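Local coordinates for type IV pilus assembly protein PilF (Thermus thermophilus HB8, PDB 5OIU) that probably hydrolyses ATP as a hexameric AAA+ motor that powers the assembly of type IVa pili, at residues I27-E30 against D35-V38. Sequence-based numbering, arbitrary orientation.
Sequences IHIE and DVQV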
loop_
_atom_site.group_PDB
_atom_site.type_symbol
_atom_site.label_atom_id
_atom_site.label_comp_id
_atom_site.label_asym_id
_atom_site.label_seq_id
_atom_site.Cartn_x
_atom_site.Cartn_y
_atom_site.Cartn_z
ATOM N N ILE C 27 6.860 -41.271 -17.840
ATOM C CA ILE C 27 8.196 -41.829 -17.627
ATOM C C ILE C 27 8.706 -41.341 -16.282
ATOM O O ILE C 27 8.818 -40.122 -16.067
ATOM C CB ILE C 27 9.176 -41.399 -18.726
ATOM C CG1 ILE C 27 8.639 -41.702 -20.114
ATOM C CG2 ILE C 27 10.511 -42.038 -18.521
ATOM C CD1 ILE C 27 9.590 -41.231 -21.192
ATOM N N HIS C 28 9.048 -42.277 -15.391
ATOM C CA HIS C 28 9.569 -41.966 -14.056
ATOM C C HIS C 28 11.029 -42.383 -13.952
ATOM O O HIS C 28 11.354 -43.560 -14.156
ATOM C CB HIS C 28 8.789 -42.688 -12.958
ATOM C CG HIS C 28 7.348 -42.311 -12.893
ATOM N ND1 HIS C 28 6.764 -41.810 -11.750
ATOM C CD2 HIS C 28 6.364 -42.386 -13.821
ATOM C CE1 HIS C 28 5.484 -41.584 -11.979
ATOM N NE2 HIS C 28 5.213 -41.929 -13.226
ATOM N N ILE C 29 11.893 -41.435 -13.575
ATOM C CA ILE C 29 13.317 -41.677 -13.364
ATOM C C ILE C 29 13.596 -41.446 -11.882
ATOM O O ILE C 29 13.801 -40.303 -11.445
ATOM C CB ILE C 29 14.184 -40.791 -14.263
ATOM C CG1 ILE C 29 13.818 -41.072 -15.726
ATOM C CG2 ILE C 29 15.666 -41.068 -14.034
ATOM C CD1 ILE C 29 14.753 -40.467 -16.759
ATOM N N GLU C 30 13.598 -42.531 -11.096
ATOM C CA GLU C 30 13.667 -42.461 -9.641
ATOM C C GLU C 30 15.037 -42.862 -9.125
ATOM O O GLU C 30 15.406 -44.041 -9.219
ATOM C CB GLU C 30 12.613 -43.365 -8.996
ATOM C CG GLU C 30 11.259 -43.436 -9.693
ATOM C CD GLU C 30 10.192 -44.042 -8.783
ATOM O OE1 GLU C 30 9.017 -43.618 -8.862
ATOM O OE2 GLU C 30 10.535 -44.943 -7.972
ATOM N N ASP C 35 20.516 -47.742 -6.701
ATOM C CA ASP C 35 20.419 -47.616 -8.147
ATOM C C ASP C 35 19.429 -46.505 -8.496
ATOM O O ASP C 35 18.803 -45.894 -7.625
ATOM C CB ASP C 35 19.998 -48.947 -8.779
ATOM C CG ASP C 35 18.656 -49.435 -8.270
ATOM O OD1 ASP C 35 18.296 -49.110 -7.112
ATOM O OD2 ASP C 35 17.956 -50.142 -9.027
ATOM N N VAL C 36 19.299 -46.237 -9.788
ATOM C CA VAL C 36 18.209 -45.431 -10.318
ATOM C C VAL C 36 17.324 -46.365 -11.132
ATOM O O VAL C 36 17.808 -47.069 -12.028
ATOM C CB VAL C 36 18.711 -44.259 -11.174
ATOM C CG1 VAL C 36 17.544 -43.540 -11.750
ATOM C CG2 VAL C 36 19.553 -43.315 -10.352
ATOM N N GLN C 37 16.041 -46.398 -10.799
ATOM C CA GLN C 37 15.076 -47.196 -11.529
ATOM C C GLN C 37 14.298 -46.297 -12.476
ATOM O O GLN C 37 13.948 -45.162 -12.132
ATOM C CB GLN C 37 14.122 -47.928 -10.578
ATOM C CG GLN C 37 12.819 -48.405 -11.243
ATOM C CD GLN C 37 12.840 -49.879 -11.658
ATOM O OE1 GLN C 37 12.739 -50.772 -10.812
ATOM N NE2 GLN C 37 12.970 -50.133 -12.967
ATOM N N VAL C 38 14.068 -46.800 -13.685
ATOM C CA VAL C 38 13.241 -46.142 -14.686
ATOM C C VAL C 38 11.961 -46.949 -14.816
ATOM O O VAL C 38 12.009 -48.168 -15.011
ATOM C CB VAL C 38 13.979 -46.033 -16.032
ATOM C CG1 VAL C 38 13.089 -45.441 -17.127
ATOM C CG2 VAL C 38 15.226 -45.211 -15.856
#
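E30 and Q37 face each other as the hydrogen-bonded pair of an antiparallel β-hairpin, strands 26-31 and 36-42, within the six-stranded sheet of the N-terminal part of this secretion-type ATPase. Two backbone bonds join them, and they differ in shape. E30 N reaches Q37 O at 2.8 Å, with the donor almost in line with the carbonyl (C=O...N angle 170°). The return bond from Q37 N to E30 O, 2.9 Å long, is more bent, its donor tilted 25° from the carbonyl plane. Weaker CA-H...O contacts extend the ladder: V38 CA lies 3.2 Å from H28 O, and V36 CA approaches the same E30 O that accepts the amide of Q37.

As strand alternation demands, the two faces of the hairpin differ in character. I27, I29, V36 and V38 share the apolar one, over which helices 6-22 and 57-67 pack. With CG1 of I29 beside the backbone N (chi1 -59°), CG2 is left anti to that nitrogen and meets V36 CG1 at 3.9 Å, the two side chains crossing at a slant. Looser contacts link I29 CG1 with V38 CG2 at 4.4 Å and I27 CG2 with V38 CG1.

H28, E30 and Q37 occupy the polar face. The carboxylate of E30 forms salt bridges through OE1 with K106 and R39, a setting likely to favour its ionised form, and OE1 also accepts a bond from N188 of the second subunit. H28 binds K106 through ND1 and D211 of the second subunit through NE2, so this face belongs to a subunit interface. The Q37 side chain curls onto its own strand and reaches the next residue: NE2 donates to V38 O over 3.0 Å, from above the carbonyl plane.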